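Long-range contacts in putative cathepsin d (Ixodes ricinus, PDB 5N7Q), which probably cleaves proteins internally as an aspartic endopeptidase of the peptidase A1 family, and binds the inhibitor pepstatin A: residues A[199-208]-A[268-278]; A[223-234]-A[310-319]. All blocks are in the same frame, centred on the assembly; numbering follows the deposited sequence.

Contact 1 (A[199-208]-A[268-278]); sequences FHVDGVKSVS and PNVTFTISGKE
Val204 packs against the Phe272 ring at the apolar centre of an antiparallel strand pair. The pair joins strand 198-206 to the hairpin 270-281 in the C-terminal lobe of the pepsin-like fold. The two side chains lie alongside each other. CG1 of Val204 stands over one face of the ring, a CH-pi contact 4.2 Å from the Phe272 centroid and displaced toward the rim. CG2 of Val204 comes to 3.5 Å from Phe272 CE2. With CG1 anti to the backbone N (chi1 178°), both methyls meet the same ring. Val270 continues this face, and farther along Phe199 and Val201 touch Ile274.

The backbones are joined by bonds in both directions between Lys205 and Thr271. Beyond them Thr273 N reaches Gly203 O in an almost straight bond (176°). Asp202 N also binds Thr273 O, at 2.9 Å. Asp202 and Gly203 thus both face Thr273, which is a classic beta bulge. Near the other end of the pair, Ser206 OG donates to Asn269 O over 2.8 Å. A water bridges this same carbonyl to Val207 N.

The opposite face carries Lys205, Thr271 and Thr273. Lys205 runs extended beyond CG, past Thr271, and crosses Glu278 at about a right angle. Its NZ makes a salt bridge of 2.7 Å to Glu278 OE2 and meets that oxygen from above the carboxylate plane. At the type I' turn 274-277, a second water links His200 O to Ser275 N. Asp202 OD2 takes the Gly276 N-H nearly end-on, with 2.9 Å between the two atoms.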
loop_
_atom_site.group_PDB
_atom_site.type_symbol
_atom_site.label_atom_id
_atom_site.label_comp_id
_atom_site.label_asym_id
_atom_site.label_seq_id
_atom_site.Cartn_x
_atom_site.Cartn_y
_atom_site.Cartn_z
ATOM N N PHE A 199 -7.101 12.446 2.598
ATOM C CA PHE A 199 -7.166 13.504 3.618
ATOM C C PHE A 199 -6.396 14.728 3.166
ATOM O O PHE A 199 -5.674 14.688 2.173
ATOM C CB PHE A 199 -6.620 12.984 4.969
ATOM C CG PHE A 199 -5.290 12.314 4.844
ATOM C CD1 PHE A 199 -4.115 13.050 4.919
ATOM C CD2 PHE A 199 -5.203 10.952 4.577
ATOM C CE1 PHE A 199 -2.880 12.432 4.764
ATOM C CE2 PHE A 199 -3.973 10.341 4.430
ATOM C CZ PHE A 199 -2.810 11.075 4.510
ATOM N N HIS A 200 -6.564 15.796 3.938
ATOM C CA HIS A 200 -5.887 17.071 3.670
ATOM C C HIS A 200 -4.533 17.143 4.362
ATOM O O HIS A 200 -4.363 16.771 5.531
ATOM C CB HIS A 200 -6.793 18.209 4.143
ATOM C CG HIS A 200 -6.228 19.574 3.899
ATOM N ND1 HIS A 200 -6.184 20.143 2.651
ATOM C CD2 HIS A 200 -5.694 20.483 4.749
ATOM C CE1 HIS A 200 -5.640 21.342 2.736
ATOM N NE2 HIS A 200 -5.316 21.561 3.992
ATOM N N VAL A 201 -3.540 17.628 3.606
ATOM C CA VAL A 201 -2.188 17.924 4.094
ATOM C C VAL A 201 -1.977 19.452 4.096
ATOM O O VAL A 201 -2.404 20.141 3.157
ATOM C CB VAL A 201 -1.141 17.201 3.223
ATOM C CG1 VAL A 201 0.267 17.686 3.518
ATOM C CG2 VAL A 201 -1.279 15.687 3.417
ATOM N N ASP A 202 -1.316 19.941 5.139
ATOM C CA ASP A 202 -1.108 21.383 5.315
ATOM C C ASP A 202 0.071 21.918 4.528
ATOM O O ASP A 202 0.018 23.079 4.138
ATOM C CB ASP A 202 -0.875 21.737 6.777
ATOM C CG ASP A 202 -2.027 21.335 7.690
ATOM O OD1 ASP A 202 -3.177 21.216 7.237
ATOM O OD2 ASP A 202 -1.762 21.109 8.890
ATOM N N GLY A 203 1.143 21.133 4.390
ATOM C CA GLY A 203 2.320 21.560 3.634
ATOM C C GLY A 203 3.366 20.484 3.514
ATOM O O GLY A 203 3.291 19.452 4.180
ATOM N N VAL A 204 4.333 20.729 2.635
ATOM C CA VAL A 204 5.459 19.825 2.409
ATOM C C VAL A 204 6.669 20.738 2.290
ATOM O O VAL A 204 6.573 21.775 1.621
ATOM C CB VAL A 204 5.273 19.008 1.110
ATOM C CG1 VAL A 204 6.475 18.100 0.852
ATOM C CG2 VAL A 204 4.006 18.172 1.150
ATOM N N LYS A 205 7.763 20.426 2.958
ATOM C CA LYS A 205 8.936 21.311 2.879
ATOM C C LYS A 205 10.223 20.566 3.050
ATOM O O LYS A 205 10.245 19.462 3.599
ATOM C CB LYS A 205 8.855 22.408 3.937
ATOM C CG LYS A 205 8.953 21.924 5.372
ATOM C CD LYS A 205 8.870 23.069 6.370
ATOM C CE LYS A 205 8.760 22.525 7.792
ATOM N NZ LYS A 205 8.552 23.585 8.813
ATOM N N SER A 206 11.304 21.194 2.592
ATOM C CA SER A 206 12.649 20.723 2.872
ATOM C C SER A 206 13.489 21.941 3.173
ATOM O O SER A 206 13.393 22.944 2.453
ATOM C CB SER A 206 13.217 19.983 1.670
ATOM O OG SER A 206 14.441 19.371 2.047
ATOM N N VAL A 207 14.264 21.877 4.241
ATOM C CA VAL A 207 15.053 23.014 4.709
ATOM C C VAL A 207 16.478 22.511 4.853
ATOM O O VAL A 207 16.813 21.828 5.813
ATOM C CB VAL A 207 14.517 23.535 6.057
ATOM C CG1 VAL A 207 15.240 24.817 6.460
ATOM C CG2 VAL A 207 13.011 23.743 5.995
ATOM N N SER A 208 17.332 22.843 3.899
ATOM C CA SER A 208 18.712 22.383 3.931
ATOM C C SER A 208 19.595 23.339 4.708
ATOM O O SER A 208 19.435 24.551 4.595
ATOM C CB SER A 208 19.253 22.257 2.519
ATOM O OG SER A 208 20.598 21.824 2.552
ATOM N N PRO A 268 18.985 16.888 2.832
ATOM C CA PRO A 268 18.128 17.372 3.911
ATOM C C PRO A 268 16.890 16.523 4.181
ATOM O O PRO A 268 16.425 15.776 3.314
ATOM C CB PRO A 268 17.710 18.756 3.397
ATOM C CG PRO A 268 17.633 18.563 1.931
ATOM C CD PRO A 268 18.742 17.615 1.570
ATOM N N ASN A 269 16.350 16.653 5.382
ATOM C CA ASN A 269 15.054 16.050 5.693
ATOM C C ASN A 269 13.964 16.672 4.809
ATOM O O ASN A 269 14.086 17.828 4.359
ATOM C CB ASN A 269 14.707 16.212 7.182
ATOM C CG ASN A 269 15.665 15.453 8.109
ATOM O OD1 ASN A 269 16.492 14.670 7.677
ATOM N ND2 ASN A 269 15.569 15.727 9.416
ATOM N N VAL A 270 12.900 15.905 4.571
ATOM C CA VAL A 270 11.675 16.384 3.923
ATOM C C VAL A 270 10.521 16.160 4.893
ATOM O O VAL A 270 10.399 15.093 5.473
ATOM C CB VAL A 270 11.427 15.668 2.590
ATOM C CG1 VAL A 270 10.117 16.064 1.945
ATOM C CG2 VAL A 270 12.563 15.952 1.603
ATOM N N THR A 271 9.685 17.179 5.076
ATOM C CA THR A 271 8.676 17.174 6.145
ATOM C C THR A 271 7.277 17.398 5.600
ATOM O O THR A 271 7.050 18.340 4.827
ATOM C CB THR A 271 9.018 18.252 7.169
ATOM O OG1 THR A 271 10.335 18.023 7.678
ATOM C CG2 THR A 271 8.003 18.274 8.329
ATOM N N PHE A 272 6.324 16.559 6.039
ATOM C CA PHE A 272 4.892 16.674 5.725
ATOM C C PHE A 272 4.183 17.141 6.970
ATOM O O PHE A 272 4.403 16.596 8.053
ATOM C CB PHE A 272 4.308 15.318 5.292
ATOM C CG PHE A 272 4.759 14.895 3.937
ATOM C CD1 PHE A 272 6.048 14.387 3.766
ATOM C CD2 PHE A 272 3.933 15.024 2.824
ATOM C CE1 PHE A 272 6.496 14.036 2.502
ATOM C CE2 PHE A 272 4.382 14.676 1.564
ATOM C CZ PHE A 272 5.660 14.189 1.403
ATOM N N THR A 273 3.405 18.209 6.844
ATOM C CA THR A 273 2.653 18.745 7.971
ATOM C C THR A 273 1.209 18.289 7.821
ATOM O O THR A 273 0.557 18.580 6.827
ATOM C CB THR A 273 2.748 20.272 8.056
ATOM O OG1 THR A 273 4.122 20.641 8.275
ATOM C CG2 THR A 273 1.889 20.781 9.243
ATOM N N ILE A 274 0.712 17.568 8.827
ATOM C CA ILE A 274 -0.612 16.966 8.787
ATOM C C ILE A 274 -1.259 17.227 10.129
ATOM O O ILE A 274 -0.654 16.973 11.162
ATOM C CB ILE A 274 -0.535 15.427 8.539
ATOM C CG1 ILE A 274 0.343 15.116 7.304
ATOM C CG2 ILE A 274 -1.937 14.857 8.433
ATOM C CD1 ILE A 274 0.634 13.628 7.123
ATOM N N SER A 275 -2.460 17.787 10.108
ATOM C CA SER A 275 -3.148 18.218 11.343
ATOM C C SER A 275 -2.265 19.116 12.228
ATOM O O SER A 275 -2.306 19.043 13.452
ATOM C CB SER A 275 -3.705 17.008 12.108
ATOM O OG SER A 275 -4.732 16.368 11.345
ATOM N N GLY A 276 -1.466 19.961 11.578
ATOM C CA GLY A 276 -0.603 20.892 12.267
ATOM C C GLY A 276 0.685 20.354 12.830
ATOM O O GLY A 276 1.477 21.133 13.364
ATOM N N LYS A 277 0.908 19.049 12.716
ATOM C CA LYS A 277 2.108 18.406 13.243
ATOM C C LYS A 277 3.053 18.046 12.102
ATOM O O LYS A 277 2.625 17.634 11.011
ATOM C CB LYS A 277 1.745 17.162 14.034
ATOM C CG LYS A 277 2.960 16.489 14.634
ATOM C CD LYS A 277 2.611 15.422 15.643
ATOM C CE LYS A 277 3.866 14.755 16.160
ATOM N NZ LYS A 277 4.649 15.619 17.087
ATOM N N GLU A 278 4.345 18.156 12.378
ATOM C CA GLU A 278 5.371 17.820 11.389
ATOM C C GLU A 278 5.721 16.347 11.426
ATOM O O GLU A 278 6.017 15.795 12.485
ATOM C CB GLU A 278 6.626 18.652 11.612
ATOM C CG GLU A 278 6.386 20.117 11.263
ATOM C CD GLU A 278 7.643 20.964 11.170
ATOM O OE1 GLU A 278 8.763 20.453 11.370
ATOM O OE2 GLU A 278 7.480 22.166 10.883
HETATM O O HOH W 1 -3.805 18.323 7.649
HETATM O O HOH W 2 14.257 19.847 6.222
#

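Contact 2 (A[223-234]-A[310-319]); sequences EAIADTGTSLIT and PLWILGDVFL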
loop_
_atom_site.group_PDB
_atom_site.type_symbol
_atom_site.label_atom_id
_atom_site.label_comp_id
_atom_site.label_asym_id
_atom_site.label_seq_id
_atom_site.Cartn_x
_atom_site.Cartn_y
_atom_site.Cartn_z
ATOM N N GLU A 223 -4.083 17.620 -1.067
ATOM C CA GLU A 223 -4.775 16.358 -0.731
ATOM C C GLU A 223 -3.743 15.232 -0.847
ATOM O O GLU A 223 -2.800 15.309 -1.655
ATOM C CB GLU A 223 -5.987 16.061 -1.660
ATOM C CG GLU A 223 -7.294 16.874 -1.474
ATOM C CD GLU A 223 -8.191 16.454 -0.281
ATOM O OE1 GLU A 223 -9.026 15.468 -0.350
ATOM O OE2 GLU A 223 -8.118 17.210 0.718
ATOM N N ALA A 224 -3.921 14.175 -0.057
ATOM C CA ALA A 224 -3.052 13.010 -0.058
ATOM C C ALA A 224 -3.851 11.763 0.273
ATOM O O ALA A 224 -4.951 11.834 0.801
ATOM C CB ALA A 224 -1.943 13.162 0.985
ATOM N N ILE A 225 -3.262 10.604 0.004
ATOM C CA ILE A 225 -3.805 9.300 0.454
ATOM C C ILE A 225 -2.720 8.520 1.170
ATOM O O ILE A 225 -1.520 8.714 0.892
ATOM C CB ILE A 225 -4.426 8.470 -0.717
ATOM C CG1 ILE A 225 -3.340 7.886 -1.648
ATOM C CG2 ILE A 225 -5.403 9.352 -1.512
ATOM C CD1 ILE A 225 -3.862 6.950 -2.726
ATOM N N ALA A 226 -3.125 7.624 2.049
ATOM C CA ALA A 226 -2.211 6.676 2.684
ATOM C C ALA A 226 -2.353 5.339 1.968
ATOM O O ALA A 226 -3.400 4.730 2.027
ATOM C CB ALA A 226 -2.526 6.538 4.152
ATOM N N ASP A 227 -1.315 4.920 1.249
ATOM C CA ASP A 227 -1.404 3.745 0.362
ATOM C C ASP A 227 -0.285 2.751 0.610
ATOM O O ASP A 227 0.824 2.915 0.114
ATOM C CB ASP A 227 -1.395 4.155 -1.096
ATOM C CG ASP A 227 -1.620 2.997 -2.013
ATOM O OD1 ASP A 227 -1.878 1.871 -1.537
ATOM O OD2 ASP A 227 -1.567 3.211 -3.252
ATOM N N THR A 228 -0.611 1.699 1.351
ATOM C CA THR A 228 0.345 0.629 1.625
ATOM C C THR A 228 0.847 -0.110 0.380
ATOM O O THR A 228 1.866 -0.788 0.442
ATOM C CB THR A 228 -0.277 -0.400 2.576
ATOM O OG1 THR A 228 -1.465 -0.911 1.989
ATOM C CG2 THR A 228 -0.622 0.198 3.917
ATOM N N GLY A 229 0.108 -0.034 -0.722
ATOM C CA GLY A 229 0.476 -0.691 -1.969
ATOM C C GLY A 229 1.299 0.167 -2.910
ATOM O O GLY A 229 1.488 -0.227 -4.083
ATOM N N THR A 230 1.727 1.355 -2.450
ATOM C CA THR A 230 2.650 2.191 -3.221
ATOM C C THR A 230 3.992 2.158 -2.500
ATOM O O THR A 230 4.042 2.315 -1.274
ATOM C CB THR A 230 2.087 3.613 -3.392
ATOM O OG1 THR A 230 1.029 3.514 -4.366
ATOM C CG2 THR A 230 3.142 4.617 -3.879
ATOM N N SER A 231 5.090 1.977 -3.250
ATOM C CA SER A 231 6.399 1.871 -2.618
ATOM C C SER A 231 6.929 3.211 -2.102
ATOM O O SER A 231 7.509 3.311 -1.009
ATOM C CB SER A 231 7.417 1.357 -3.631
ATOM O OG SER A 231 7.026 0.098 -4.162
ATOM N N LEU A 232 6.806 4.233 -2.936
ATOM C CA LEU A 232 7.434 5.525 -2.703
ATOM C C LEU A 232 6.400 6.545 -2.235
ATOM O O LEU A 232 5.326 6.179 -1.729
ATOM C CB LEU A 232 8.189 5.979 -3.971
ATOM C CG LEU A 232 9.206 4.994 -4.522
ATOM C CD1 LEU A 232 9.923 5.643 -5.706
ATOM C CD2 LEU A 232 10.191 4.499 -3.469
ATOM N N ILE A 233 6.743 7.820 -2.330
ATOM C CA ILE A 233 5.791 8.917 -2.212
ATOM C C ILE A 233 5.615 9.460 -3.604
ATOM O O ILE A 233 6.615 9.757 -4.282
ATOM C CB ILE A 233 6.258 9.987 -1.218
ATOM C CG1 ILE A 233 6.256 9.407 0.196
ATOM C CG2 ILE A 233 5.415 11.268 -1.333
ATOM C CD1 ILE A 233 6.885 10.267 1.240
ATOM N N THR A 234 4.381 9.603 -4.042
ATOM C CA THR A 234 4.099 10.243 -5.337
ATOM C C THR A 234 3.516 11.598 -5.066
ATOM O O THR A 234 2.919 11.840 -4.021
ATOM C CB THR A 234 3.185 9.449 -6.273
ATOM O OG1 THR A 234 1.812 9.590 -5.871
ATOM C CG2 THR A 234 3.523 7.940 -6.257
ATOM N N PRO A 310 -5.247 16.428 -8.335
ATOM C CA PRO A 310 -3.886 16.341 -7.832
ATOM C C PRO A 310 -3.852 15.898 -6.385
ATOM O O PRO A 310 -4.612 16.398 -5.550
ATOM C CB PRO A 310 -3.341 17.762 -7.956
ATOM C CG PRO A 310 -4.255 18.484 -8.869
ATOM C CD PRO A 310 -5.562 17.775 -8.858
ATOM N N LEU A 311 -3.012 14.913 -6.112
ATOM C CA LEU A 311 -2.779 14.520 -4.745
ATOM C C LEU A 311 -1.459 13.813 -4.609
ATOM O O LEU A 311 -0.789 13.475 -5.593
ATOM C CB LEU A 311 -3.935 13.691 -4.149
ATOM C CG LEU A 311 -4.266 12.361 -4.824
ATOM C CD1 LEU A 311 -3.308 11.267 -4.394
ATOM C CD2 LEU A 311 -5.679 11.889 -4.524
ATOM N N TRP A 312 -1.045 13.708 -3.366
ATOM C CA TRP A 312 0.164 12.996 -3.004
ATOM C C TRP A 312 -0.217 11.627 -2.505
ATOM O O TRP A 312 -1.157 11.480 -1.703
ATOM C CB TRP A 312 0.897 13.722 -1.869
ATOM C CG TRP A 312 1.420 15.096 -2.246
ATOM C CD1 TRP A 312 0.691 16.242 -2.391
ATOM C CD2 TRP A 312 2.793 15.466 -2.491
ATOM N NE1 TRP A 312 1.515 17.301 -2.705
ATOM C CE2 TRP A 312 2.808 16.852 -2.781
ATOM C CE3 TRP A 312 4.004 14.760 -2.487
ATOM C CZ2 TRP A 312 3.992 17.539 -3.083
ATOM C CZ3 TRP A 312 5.172 15.446 -2.783
ATOM C CH2 TRP A 312 5.154 16.826 -3.061
ATOM N N ILE A 313 0.481 10.609 -2.976
ATOM C CA ILE A 313 0.303 9.268 -2.414
ATOM C C ILE A 313 1.435 9.020 -1.421
ATOM O O ILE A 313 2.625 9.000 -1.810
ATOM C CB ILE A 313 0.301 8.160 -3.477
ATOM C CG1 ILE A 313 -0.837 8.344 -4.510
ATOM C CG2 ILE A 313 0.185 6.804 -2.783
ATOM C CD1 ILE A 313 -0.822 7.335 -5.655
ATOM N N LEU A 314 1.073 8.863 -0.161
ATOM C CA LEU A 314 2.011 8.521 0.902
ATOM C C LEU A 314 2.091 7.000 0.978
ATOM O O LEU A 314 1.244 6.346 1.546
ATOM C CB LEU A 314 1.563 9.156 2.218
ATOM C CG LEU A 314 1.405 10.687 2.230
ATOM C CD1 LEU A 314 1.128 11.196 3.621
ATOM C CD2 LEU A 314 2.644 11.348 1.656
ATOM N N GLY A 315 3.097 6.444 0.323
ATOM C CA GLY A 315 3.351 5.013 0.282
ATOM C C GLY A 315 4.332 4.590 1.355
ATOM O O GLY A 315 4.466 5.263 2.381
ATOM N N ASP A 316 4.990 3.446 1.121
ATOM C CA ASP A 316 5.760 2.764 2.152
ATOM C C ASP A 316 6.911 3.620 2.694
ATOM O O ASP A 316 7.299 3.497 3.851
ATOM C CB ASP A 316 6.307 1.428 1.646
ATOM C CG ASP A 316 5.234 0.478 1.127
ATOM O OD1 ASP A 316 4.055 0.590 1.583
ATOM O OD2 ASP A 316 5.572 -0.396 0.272
ATOM N N VAL A 317 7.464 4.503 1.870
ATOM C CA VAL A 317 8.487 5.447 2.367
ATOM C C VAL A 317 8.006 6.230 3.597
ATOM O O VAL A 317 8.774 6.462 4.538
ATOM C CB VAL A 317 8.927 6.405 1.234
ATOM C CG1 VAL A 317 9.545 7.675 1.784
ATOM C CG2 VAL A 317 9.857 5.680 0.295
ATOM N N PHE A 318 6.728 6.630 3.593
ATOM C CA PHE A 318 6.097 7.340 4.724
ATOM C C PHE A 318 5.526 6.407 5.777
ATOM O O PHE A 318 5.685 6.642 6.990
ATOM C CB PHE A 318 4.973 8.282 4.222
ATOM C CG PHE A 318 4.477 9.257 5.240
ATOM C CD1 PHE A 318 5.127 10.466 5.433
ATOM C CD2 PHE A 318 3.371 8.979 6.019
ATOM C CE1 PHE A 318 4.680 11.368 6.368
ATOM C CE2 PHE A 318 2.937 9.876 6.979
ATOM C CZ PHE A 318 3.559 11.069 7.143
ATOM N N LEU A 319 4.883 5.337 5.327
ATOM C CA LEU A 319 4.112 4.473 6.219
ATOM C C LEU A 319 4.999 3.520 7.010
ATOM O O LEU A 319 4.529 2.873 7.939
ATOM C CB LEU A 319 3.067 3.690 5.383
ATOM C CG LEU A 319 2.042 4.541 4.620
ATOM C CD1 LEU A 319 1.238 3.634 3.683
ATOM C CD2 LEU A 319 1.150 5.312 5.564
HETATM O O HOH W 3 -3.721 18.320 -3.795
HETATM O O HOH W 4 3.849 -2.782 -0.403
HETATM O O HOH W 5 0.576 11.669 -7.041
#
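Asp316 N donates to Thr230 O over 2.8 Å at the start of helix 316-319. Val317 N follows with a bond to Ser231 O. These two bonds hold the first turn of the helix against the loop 227-232. Gly315, at the N-cap position, fits closely here: its CA lies 3.2 Å from Thr230 O.

Strand 312-314 is bonded on both sides. Toward strand 223-226 it runs parallel. Ile225 N binds Trp312 O and Leu314 N binds Ile225 O, each at 2.8 Å. Asp227 N then reaches Leu314 O in an almost straight bond (177°). Toward Thr234 the pairing is antiparallel. Thr234 N meets Ile313 O on a lone pair, whereas Ile313 N comes in above the carbonyl plane of Thr234 O.

Ile313 packs on one face, with Ile225 and Thr234. Its CG1 lies 3.8 Å from Ile225 CD1, the two side chains pointing the same way. With chi1 -60° CG1 sits beside the backbone N and CG2 lies anti to it, where CG2 touches Asp227 CB at 3.5 Å and also packs on Thr230. On the other face, Ile233 CG2 meets the Trp312 ring at its edge, 3.9 Å from CE3. Ile233 CD1 rests on Val317.

Asp227 is a predicted active-site residue. Gly229 N bonds to its OD1 in an Asx turn, and Thr230 OG1 donates to its OD2 over 2.8 Å. Both donors approach from above the carboxylate plane and would help fix its rotation. OD2 also bonds to the bound peptide inhibitor, while OD1 lies close to Asp36. Strand 312-314 threaded between 223-226 and 233-234, with the Asp-Thr-Gly loop between those two strands, is the psi loop of pepsin-like aspartic proteases.

Following the chain from the N terminus, 199-208 is the first of the four segments, after the strands and helices of the N-terminal half; 223-234 comes next. The chain returns with 268-278 to complete contact 1, closing a loop of 59 residues. It comes back again with 310-319 to complete contact 2, closing one of 75. The segments alternate, so the two loops cross and neither nests in the other. Both contacts belong to one mixed sheet, in which strands 198-206 and 222-226 are neighbours. A probable hydrogen bond from Phe199 N to Ala224 O (2.9 Å) joins them. The partly exposed hairpin of contact 1 is thereby tied to the buried loop of contact 2 that carries the predicted active-site Asp227.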